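Local coordinates for hemoglobin subunit beta (Mustelus griseus, PDB 1GCV), which carries oxygen from the gills to the peripheral tissues, binding it at a heme iron within an alpha/beta heterotetramer, at residues D9-T14 with D63-M68; T22-A27 with G55-A60; C99-L104 with K122-V127. One frame throughout, in Å; residues are numbered along the deposited sequence.

Helix 5-17 comes first along the chain, and interaction 1 joins it to segment 63-68, closing a loop that contains all of interaction 2. Inside that loop, interaction 2 brings helix 20-34 onto helix 50-66, the helix that also serves interaction 1. Interaction 3 opens only after interaction 1 has closed and pairs helices 93-108 and 114-132 in the C-terminal part of the globin fold. No contacts cross. Interaction 3 nevertheless meets both others: F123 packs on I11, V65 and M68 of interaction 1, while A27 of interaction 2 lies on I100, and Q26 probably hydrogen-bonds E103. Together they tie five helices into one body beside the heme.

Interaction 1. Residues D9-T14 with D63-M68; sequences DEISKT and DAVKHM
S12 and V65 bring the two backbones nearest, their CA atoms 6.3 Å apart, with segment 9-14 helical throughout and 63-68 lying at the C-terminal part of helix 50-66. The close spacing lets V65 reach the backbone of the other helix: its CG1 lies 3.8 Å from the CA of S12. The second branch, CG2, meets I11 CG2 at 3.6 Å, and I11 CG2 also meets V65 CG1, at 3.8 Å. The two branches of I11 divide the work. CG1 stands beside the backbone N (chi1 -76°), which leaves CG2 anti to it and turned to V65, whereas the CG1-CD1 arm runs to the methyl end of M68, whose chain bends at chi3 (117°). The modelled CD1-CE distance there is too short to be taken literally. No hydrogen bond crosses; within 9-14, T14 OG1 donates to E10 O at 2.7 Å, and K13 NZ donates to S12 OG at 2.8 Å. This is the first helix of the globin fold packed on helix 50-66. Helix 114-132 adjoins the pair, with I119 against I11 and W120 bonded to the carboxylate of E10, which also forms a salt bridge with R108; helix 71-74 meets A64.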
loop_
_atom_site.group_PDB
_atom_site.type_symbol
_atom_site.label_atom_id
_atom_site.label_comp_id
_atom_site.label_asym_id
_atom_site.label_seq_id
_atom_site.Cartn_x
_atom_site.Cartn_y
_atom_site.Cartn_z
ATOM N N ASP B 9 -29.494 0.529 -1.022
ATOM C CA ASP B 9 -30.293 1.742 -1.111
ATOM C C ASP B 9 -29.454 3.012 -1.213
ATOM O O ASP B 9 -29.743 3.885 -2.025
ATOM C CB ASP B 9 -31.229 1.843 0.097
ATOM C CG ASP B 9 -32.391 0.858 0.021
ATOM O OD1 ASP B 9 -33.143 0.743 1.011
ATOM O OD2 ASP B 9 -32.549 0.199 -1.029
ATOM N N GLU B 10 -28.422 3.117 -0.386
ATOM C CA GLU B 10 -27.560 4.290 -0.408
ATOM C C GLU B 10 -26.929 4.461 -1.779
ATOM O O GLU B 10 -26.915 5.559 -2.332
ATOM C CB GLU B 10 -26.460 4.162 0.646
ATOM C CG GLU B 10 -25.266 5.085 0.417
ATOM C CD GLU B 10 -25.598 6.553 0.641
ATOM O OE1 GLU B 10 -24.909 7.416 0.050
ATOM O OE2 GLU B 10 -26.543 6.846 1.406
ATOM N N ILE B 11 -26.413 3.368 -2.330
ATOM C CA ILE B 11 -25.762 3.411 -3.632
ATOM C C ILE B 11 -26.741 3.654 -4.780
ATOM O O ILE B 11 -26.531 4.546 -5.601
ATOM C CB ILE B 11 -24.972 2.102 -3.889
ATOM C CG1 ILE B 11 -23.681 2.122 -3.067
ATOM C CG2 ILE B 11 -24.644 1.955 -5.370
ATOM C CD1 ILE B 11 -23.331 0.804 -2.434
ATOM N N SER B 12 -27.810 2.866 -4.831
ATOM C CA SER B 12 -28.805 2.998 -5.888
ATOM C C SER B 12 -29.497 4.355 -5.863
ATOM O O SER B 12 -29.721 4.959 -6.912
ATOM C CB SER B 12 -29.848 1.888 -5.772
ATOM O OG SER B 12 -30.928 2.307 -4.960
ATOM N N LYS B 13 -29.838 4.834 -4.671
ATOM C CA LYS B 13 -30.502 6.123 -4.544
ATOM C C LYS B 13 -29.617 7.282 -4.996
ATOM O O LYS B 13 -30.087 8.194 -5.675
ATOM C CB LYS B 13 -30.947 6.353 -3.098
ATOM C CG LYS B 13 -32.461 6.387 -2.920
ATOM C CD LYS B 13 -33.075 4.995 -3.077
ATOM C CE LYS B 13 -33.528 4.730 -4.512
ATOM N NZ LYS B 13 -33.572 3.272 -4.840
ATOM N N THR B 14 -28.340 7.251 -4.621
ATOM C CA THR B 14 -27.411 8.315 -5.003
ATOM C C THR B 14 -27.249 8.387 -6.514
ATOM O O THR B 14 -27.123 9.470 -7.087
ATOM C CB THR B 14 -26.016 8.105 -4.377
ATOM O OG1 THR B 14 -26.130 8.120 -2.950
ATOM C CG2 THR B 14 -25.054 9.214 -4.809
ATOM N N ASP B 63 -24.280 0.523 -14.267
ATOM C CA ASP B 63 -24.537 -0.868 -14.628
ATOM C C ASP B 63 -24.146 -1.779 -13.462
ATOM O O ASP B 63 -24.853 -2.737 -13.147
ATOM C CB ASP B 63 -23.736 -1.245 -15.889
ATOM C CG ASP B 63 -24.500 -2.188 -16.827
ATOM O OD1 ASP B 63 -23.890 -2.697 -17.796
ATOM O OD2 ASP B 63 -25.706 -2.424 -16.599
ATOM N N ALA B 64 -23.022 -1.475 -12.820
ATOM C CA ALA B 64 -22.552 -2.267 -11.691
ATOM C C ALA B 64 -23.568 -2.187 -10.563
ATOM O O ALA B 64 -23.775 -3.148 -9.833
ATOM C CB ALA B 64 -21.206 -1.751 -11.213
ATOM N N VAL B 65 -24.202 -1.031 -10.424
ATOM C CA VAL B 65 -25.197 -0.822 -9.382
ATOM C C VAL B 65 -26.424 -1.709 -9.593
ATOM O O VAL B 65 -27.053 -2.128 -8.630
ATOM C CB VAL B 65 -25.635 0.661 -9.333
ATOM C CG1 VAL B 65 -26.782 0.843 -8.352
ATOM C CG2 VAL B 65 -24.459 1.529 -8.927
ATOM N N LYS B 66 -26.756 -2.003 -10.849
ATOM C CA LYS B 66 -27.915 -2.842 -11.177
ATOM C C LYS B 66 -27.658 -4.343 -10.998
ATOM O O LYS B 66 -28.588 -5.121 -10.768
ATOM C CB LYS B 66 -28.374 -2.562 -12.614
ATOM C CG LYS B 66 -29.249 -1.319 -12.737
ATOM C CD LYS B 66 -29.379 -0.852 -14.183
ATOM C CE LYS B 66 -30.674 -1.362 -14.827
ATOM N NZ LYS B 66 -31.337 -0.349 -15.713
ATOM N N HIS B 67 -26.396 -4.746 -11.110
ATOM C CA HIS B 67 -26.001 -6.141 -10.942
ATOM C C HIS B 67 -24.937 -6.172 -9.850
ATOM O O HIS B 67 -23.889 -6.787 -10.016
ATOM C CB HIS B 67 -25.407 -6.687 -12.239
ATOM C CG HIS B 67 -26.223 -6.384 -13.456
ATOM N ND1 HIS B 67 -26.862 -7.364 -14.184
ATOM C CD2 HIS B 67 -26.496 -5.214 -14.079
ATOM C CE1 HIS B 67 -27.495 -6.810 -15.202
ATOM N NE2 HIS B 67 -27.289 -5.506 -15.161
ATOM N N MET B 68 -25.222 -5.505 -8.736
ATOM C CA MET B 68 -24.294 -5.402 -7.609
ATOM C C MET B 68 -23.760 -6.721 -7.051
ATOM O O MET B 68 -22.707 -6.744 -6.408
ATOM C CB MET B 68 -24.940 -4.598 -6.474
ATOM C CG MET B 68 -24.282 -3.251 -6.207
ATOM S SD MET B 68 -25.290 -2.207 -5.144
ATOM C CE MET B 68 -24.232 -2.018 -3.740
#

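Interaction 2. Residues T22-A27 with G55-A60; sequences TVVTQA and GIVVGA. With HEM (protoporphyrin IX containing Fe), chain F.
The modelled V24 CG2 and V58 CG2 lie 3.3 Å apart, closer than usual methyl contact, so the exact value is doubtful. The two side chains lie alongside, pointing opposite ways, and V58 CG2 also lies 3.7 Å from V24 CB. In both valines the touching methyl is the one anti to the carbonyl carbon and beside the backbone N, a consequence of chi1 values of 173° and 167°. The other methyl of V24, CG1, makes a looser approach to V57 CG1 at 4.3 Å. The CA atoms of V24 and V58 are 7.1 Å apart, a close approach of helices 20-34 and 50-66. V24 also touches A54, which extends the apolar seam along helix 50-66, and T25 packs on S50 and S51.

Another flank of helix 50-66 lines the heme. V57 CG1 lies 4.0 Å from heme C2B. I56 meets the porphyrin through its CG2 at heme CAA, and A60 through its CB at the heme methyl CMB. V57 follows the distal histidine H53 by one helical turn, the place of the distal valine of globins. No hydrogen bond joins the segments, so the contact is apolar, and V24 probably backs V57 of the distal wall by van der Waals packing.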
loop_
_atom_site.group_PDB
_atom_site.type_symbol
_atom_site.label_atom_id
_atom_site.label_comp_id
_atom_site.label_asym_id
_atom_site.label_seq_id
_atom_site.Cartn_x
_atom_site.Cartn_y
_atom_site.Cartn_z
ATOM N N THR B 22 -21.469 14.846 -13.241
ATOM C CA THR B 22 -20.717 16.018 -12.827
ATOM C C THR B 22 -19.728 15.638 -11.743
ATOM O O THR B 22 -18.587 16.091 -11.750
ATOM C CB THR B 22 -21.648 17.118 -12.292
ATOM O OG1 THR B 22 -22.378 17.681 -13.384
ATOM C CG2 THR B 22 -20.851 18.223 -11.615
ATOM N N VAL B 23 -20.172 14.802 -10.812
ATOM C CA VAL B 23 -19.311 14.369 -9.725
ATOM C C VAL B 23 -18.085 13.666 -10.297
ATOM O O VAL B 23 -16.951 13.967 -9.916
ATOM C CB VAL B 23 -20.051 13.408 -8.774
ATOM C CG1 VAL B 23 -19.070 12.792 -7.789
ATOM C CG2 VAL B 23 -21.139 14.158 -8.026
ATOM N N VAL B 24 -18.311 12.741 -11.223
ATOM C CA VAL B 24 -17.205 12.012 -11.825
ATOM C C VAL B 24 -16.329 12.908 -12.703
ATOM O O VAL B 24 -15.122 12.693 -12.790
ATOM C CB VAL B 24 -17.715 10.792 -12.634
ATOM C CG1 VAL B 24 -16.565 10.139 -13.392
ATOM C CG2 VAL B 24 -18.344 9.768 -11.680
ATOM N N THR B 25 -16.922 13.919 -13.334
ATOM C CA THR B 25 -16.155 14.835 -14.181
ATOM C C THR B 25 -15.150 15.580 -13.320
ATOM O O THR B 25 -13.981 15.715 -13.682
ATOM C CB THR B 25 -17.054 15.892 -14.869
ATOM O OG1 THR B 25 -17.927 15.246 -15.804
ATOM C CG2 THR B 25 -16.203 16.917 -15.606
ATOM N N GLN B 26 -15.619 16.063 -12.177
ATOM C CA GLN B 26 -14.769 16.796 -11.254
ATOM C C GLN B 26 -13.756 15.876 -10.575
ATOM O O GLN B 26 -12.661 16.307 -10.208
ATOM C CB GLN B 26 -15.632 17.507 -10.215
ATOM C CG GLN B 26 -16.262 18.789 -10.756
ATOM C CD GLN B 26 -17.517 19.194 -10.012
ATOM O OE1 GLN B 26 -18.452 19.734 -10.600
ATOM N NE2 GLN B 26 -17.545 18.938 -8.712
ATOM N N ALA B 27 -14.116 14.606 -10.426
ATOM C CA ALA B 27 -13.233 13.634 -9.794
ATOM C C ALA B 27 -12.060 13.329 -10.710
ATOM O O ALA B 27 -10.938 13.133 -10.243
ATOM C CB ALA B 27 -13.997 12.351 -9.471
ATOM N N GLY B 55 -18.978 10.471 -18.343
ATOM C CA GLY B 55 -20.246 9.887 -18.732
ATOM C C GLY B 55 -20.084 8.416 -19.042
ATOM O O GLY B 55 -20.944 7.606 -18.706
ATOM N N ILE B 56 -18.976 8.069 -19.686
ATOM C CA ILE B 56 -18.701 6.685 -20.040
ATOM C C ILE B 56 -18.401 5.856 -18.788
ATOM O O ILE B 56 -18.762 4.680 -18.704
ATOM C CB ILE B 56 -17.506 6.604 -21.019
ATOM C CG1 ILE B 56 -17.970 6.973 -22.431
ATOM C CG2 ILE B 56 -16.928 5.202 -21.038
ATOM C CD1 ILE B 56 -16.917 7.678 -23.263
ATOM N N VAL B 57 -17.749 6.474 -17.811
ATOM C CA VAL B 57 -17.410 5.781 -16.573
ATOM C C VAL B 57 -18.655 5.588 -15.703
ATOM O O VAL B 57 -18.852 4.515 -15.127
ATOM C CB VAL B 57 -16.334 6.564 -15.788
ATOM C CG1 VAL B 57 -16.178 6.000 -14.382
ATOM C CG2 VAL B 57 -15.019 6.512 -16.543
ATOM N N VAL B 58 -19.493 6.620 -15.620
ATOM C CA VAL B 58 -20.719 6.558 -14.823
ATOM C C VAL B 58 -21.701 5.552 -15.411
ATOM O O VAL B 58 -22.492 4.947 -14.689
ATOM C CB VAL B 58 -21.409 7.932 -14.743
ATOM C CG1 VAL B 58 -22.824 7.784 -14.190
ATOM C CG2 VAL B 58 -20.593 8.855 -13.862
ATOM N N GLY B 59 -21.640 5.379 -16.726
ATOM C CA GLY B 59 -22.513 4.435 -17.396
ATOM C C GLY B 59 -22.184 3.015 -16.994
ATOM O O GLY B 59 -23.063 2.153 -16.979
ATOM N N ALA B 60 -20.911 2.772 -16.676
ATOM C CA ALA B 60 -20.439 1.453 -16.248
ATOM C C ALA B 60 -20.785 1.243 -14.775
ATOM O O ALA B 60 -21.234 0.170 -14.380
ATOM C CB ALA B 60 -18.923 1.335 -16.453
HETATM C CHA HEM F . -12.152 3.528 -21.165
HETATM C CHB HEM F . -14.743 2.380 -17.215
HETATM C CHC HEM F . -11.033 3.843 -14.422
HETATM C CHD HEM F . -8.417 4.897 -18.374
HETATM C C1A HEM F . -13.179 3.119 -20.308
HETATM C C2A HEM F . -14.498 2.707 -20.737
HETATM C C3A HEM F . -15.211 2.383 -19.638
HETATM C C4A HEM F . -14.351 2.620 -18.512
HETATM C CMA HEM F . -16.620 1.813 -19.591
HETATM C CAA HEM F . -15.020 2.633 -22.146
HETATM C CBA HEM F . -14.696 1.266 -22.688
HETATM C CGA HEM F . -14.598 1.257 -24.193
HETATM O O1A HEM F . -15.266 0.412 -24.822
HETATM O O2A HEM F . -13.853 2.096 -24.747
HETATM C C1B HEM F . -13.936 2.606 -16.123
HETATM C C2B HEM F . -14.404 2.436 -14.766
HETATM C C3B HEM F . -13.388 2.909 -13.951
HETATM C C4B HEM F . -12.268 3.308 -14.842
HETATM C CMB HEM F . -15.748 1.803 -14.361
HETATM C CAB HEM F . -13.477 3.058 -12.563
HETATM C CBB HEM F . -12.535 2.535 -11.651
HETATM C C1C HEM F . -9.966 4.231 -15.262
HETATM C C2C HEM F . -8.725 4.877 -14.806
HETATM C C3C HEM F . -7.969 5.091 -15.928
HETATM C C4C HEM F . -8.776 4.666 -17.061
HETATM C CMC HEM F . -8.362 5.321 -13.386
HETATM C CAC HEM F . -6.639 5.533 -16.007
HETATM C CBC HEM F . -6.114 6.627 -15.301
HETATM C C1D HEM F . -9.204 4.581 -19.460
HETATM C C2D HEM F . -8.818 4.888 -20.815
HETATM C C3D HEM F . -9.870 4.545 -21.597
HETATM C C4D HEM F . -10.884 3.959 -20.732
HETATM C CMD HEM F . -7.471 5.429 -21.272
HETATM C CAD HEM F . -9.996 4.767 -23.101
HETATM C CBD HEM F . -10.042 6.246 -23.440
HETATM C CGD HEM F . -10.940 6.548 -24.620
HETATM O O1D HEM F . -11.403 7.708 -24.722
HETATM O O2D HEM F . -11.181 5.632 -25.440
HETATM N NA HEM F . -13.074 3.041 -18.921
HETATM N NB HEM F . -12.613 3.095 -16.178
HETATM N NC HEM F . -9.987 4.098 -16.661
HETATM N ND HEM F . -10.460 3.987 -19.403
HETATM FE FE HEM F . -11.443 3.305 -17.798
#

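Interaction 3. Residues C99-L104 with K122-V127; sequences CIIVEL and KFFEVV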
loop_
_atom_site.group_PDB
_atom_site.type_symbol
_atom_site.label_atom_id
_atom_site.label_comp_id
_atom_site.label_asym_id
_atom_site.label_seq_id
_atom_site.Cartn_x
_atom_site.Cartn_y
_atom_site.Cartn_z
ATOM N N CYS B 99 -10.924 9.857 -5.515
ATOM C CA CYS B 99 -11.270 11.233 -5.846
ATOM C C CYS B 99 -12.777 11.413 -5.916
ATOM O O CYS B 99 -13.286 12.491 -5.611
ATOM C CB CYS B 99 -10.621 11.650 -7.161
ATOM S SG CYS B 99 -8.909 12.150 -6.940
ATOM N N ILE B 100 -13.481 10.355 -6.319
ATOM C CA ILE B 100 -14.944 10.388 -6.383
ATOM C C ILE B 100 -15.483 10.495 -4.951
ATOM O O ILE B 100 -16.470 11.185 -4.698
ATOM C CB ILE B 100 -15.524 9.110 -7.053
ATOM C CG1 ILE B 100 -15.190 9.106 -8.549
ATOM C CG2 ILE B 100 -17.043 9.058 -6.853
ATOM C CD1 ILE B 100 -15.576 7.831 -9.269
ATOM N N ILE B 101 -14.828 9.822 -4.008
ATOM C CA ILE B 101 -15.261 9.896 -2.623
ATOM C C ILE B 101 -15.046 11.319 -2.092
ATOM O O ILE B 101 -15.869 11.830 -1.326
ATOM C CB ILE B 101 -14.517 8.855 -1.748
ATOM C CG1 ILE B 101 -15.270 7.522 -1.804
ATOM C CG2 ILE B 101 -14.427 9.327 -0.296
ATOM C CD1 ILE B 101 -14.424 6.322 -1.482
ATOM N N VAL B 102 -13.960 11.970 -2.507
ATOM C CA VAL B 102 -13.698 13.337 -2.057
ATOM C C VAL B 102 -14.773 14.280 -2.606
ATOM O O VAL B 102 -15.227 15.193 -1.911
ATOM C CB VAL B 102 -12.312 13.830 -2.521
ATOM C CG1 VAL B 102 -12.221 15.340 -2.386
ATOM C CG2 VAL B 102 -11.224 13.163 -1.696
ATOM N N GLU B 103 -15.172 14.059 -3.859
ATOM C CA GLU B 103 -16.211 14.877 -4.494
ATOM C C GLU B 103 -17.572 14.604 -3.850
ATOM O O GLU B 103 -18.375 15.518 -3.701
ATOM C CB GLU B 103 -16.300 14.597 -6.003
ATOM C CG GLU B 103 -15.122 15.108 -6.832
ATOM C CD GLU B 103 -14.913 16.595 -6.701
ATOM O OE1 GLU B 103 -13.778 17.055 -6.923
ATOM O OE2 GLU B 103 -15.886 17.304 -6.379
ATOM N N LEU B 104 -17.843 13.353 -3.482
ATOM C CA LEU B 104 -19.114 13.035 -2.832
ATOM C C LEU B 104 -19.143 13.712 -1.462
ATOM O O LEU B 104 -20.183 14.217 -1.033
ATOM C CB LEU B 104 -19.279 11.525 -2.657
ATOM C CG LEU B 104 -19.855 10.754 -3.846
ATOM C CD1 LEU B 104 -19.923 9.290 -3.485
ATOM C CD2 LEU B 104 -21.246 11.275 -4.207
ATOM N N LYS B 122 -16.591 0.589 0.425
ATOM C CA LYS B 122 -16.872 -0.819 0.196
ATOM C C LYS B 122 -17.276 -1.043 -1.247
ATOM O O LYS B 122 -16.810 -1.977 -1.895
ATOM C CB LYS B 122 -17.995 -1.273 1.125
ATOM C CG LYS B 122 -18.320 -2.740 1.024
ATOM C CD LYS B 122 -19.580 -3.054 1.807
ATOM C CE LYS B 122 -19.588 -4.495 2.269
ATOM N NZ LYS B 122 -20.972 -5.027 2.355
ATOM N N PHE B 123 -18.145 -0.177 -1.756
ATOM C CA PHE B 123 -18.593 -0.301 -3.131
ATOM C C PHE B 123 -17.442 -0.141 -4.116
ATOM O O PHE B 123 -17.319 -0.928 -5.053
ATOM C CB PHE B 123 -19.674 0.733 -3.446
ATOM C CG PHE B 123 -20.213 0.634 -4.848
ATOM C CD1 PHE B 123 -20.884 -0.514 -5.270
ATOM C CD2 PHE B 123 -20.038 1.678 -5.752
ATOM C CE1 PHE B 123 -21.369 -0.620 -6.572
ATOM C CE2 PHE B 123 -20.523 1.580 -7.057
ATOM C CZ PHE B 123 -21.190 0.427 -7.466
ATOM N N PHE B 124 -16.597 0.868 -3.914
ATOM C CA PHE B 124 -15.480 1.092 -4.829
ATOM C C PHE B 124 -14.419 0.016 -4.739
ATOM O O PHE B 124 -13.683 -0.230 -5.692
ATOM C CB PHE B 124 -14.883 2.475 -4.595
ATOM C CG PHE B 124 -15.728 3.564 -5.156
ATOM C CD1 PHE B 124 -16.048 4.678 -4.401
ATOM C CD2 PHE B 124 -16.272 3.435 -6.430
ATOM C CE1 PHE B 124 -16.905 5.653 -4.901
ATOM C CE2 PHE B 124 -17.126 4.401 -6.936
ATOM C CZ PHE B 124 -17.444 5.514 -6.167
ATOM N N GLU B 125 -14.351 -0.632 -3.587
ATOM C CA GLU B 125 -13.406 -1.714 -3.383
ATOM C C GLU B 125 -13.862 -2.896 -4.252
ATOM O O GLU B 125 -13.040 -3.576 -4.865
ATOM C CB GLU B 125 -13.404 -2.107 -1.913
ATOM C CG GLU B 125 -12.066 -2.492 -1.356
ATOM C CD GLU B 125 -12.218 -3.327 -0.100
ATOM O OE1 GLU B 125 -12.828 -2.823 0.871
ATOM O OE2 GLU B 125 -11.743 -4.487 -0.088
ATOM N N VAL B 126 -15.176 -3.126 -4.306
ATOM C CA VAL B 126 -15.746 -4.217 -5.104
ATOM C C VAL B 126 -15.558 -3.939 -6.595
ATOM O O VAL B 126 -15.294 -4.853 -7.380
ATOM C CB VAL B 126 -17.271 -4.404 -4.810
ATOM C CG1 VAL B 126 -17.925 -5.257 -5.896
ATOM C CG2 VAL B 126 -17.461 -5.044 -3.451
ATOM N N VAL B 127 -15.695 -2.674 -6.979
ATOM C CA VAL B 127 -15.539 -2.264 -8.370
ATOM C C VAL B 127 -14.068 -2.340 -8.840
ATOM O O VAL B 127 -13.802 -2.746 -9.972
ATOM C CB VAL B 127 -16.115 -0.838 -8.576
ATOM C CG1 VAL B 127 -15.535 -0.197 -9.816
ATOM C CG2 VAL B 127 -17.635 -0.914 -8.691
#
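Apolar contact carries the whole junction, and F124 is its centre. Its ring projects from helix 114-132 and points at I100 and I101 of helix 93-108, which meet CZ, CE1 and CD1 along one rim. I100 presents CG2, the branch anti to its backbone N, 3.6 Å from F124 CZ; this methyl comes in obliquely, and the two side chains stand nearly perpendicular. I101 works differently. Its CB does not aim at the other helix, but the arm beyond it reaches over, bringing CD1 near the ring plane at the edge, 3.7 Å from F124 CD1, while CG1 is 3.9 Å from the same ring atom. I101 and F124 thus lie alongside each other, running in opposite directions. Placing CG of F124 beside its own backbone N (chi1 -75°) sends the ring across the gap, which the backbones leave fairly wide, with the CA atoms of I101 and F124 9.1 Å apart.

Polar contacts lie away from the F124 ring. The buried E103 is met there by two residues of helix 20-34, R30 in a salt bridge and Q26 in a probable hydrogen bond, and K122 forms a salt bridge with E7 and a cation-pi contact with W3.

Subunit contact begins next to the aliphatic cluster: I101 packs on V107 of a neighbouring subunit and V102 on H121 of that subunit, consistent with the part helix 93-108 plays in the subunit interface.

No hydrogen bond links the segments and all three touching residues are buried, so the pairing of the helices here rests on the apolar fit of two branched side chains to a single buried ring.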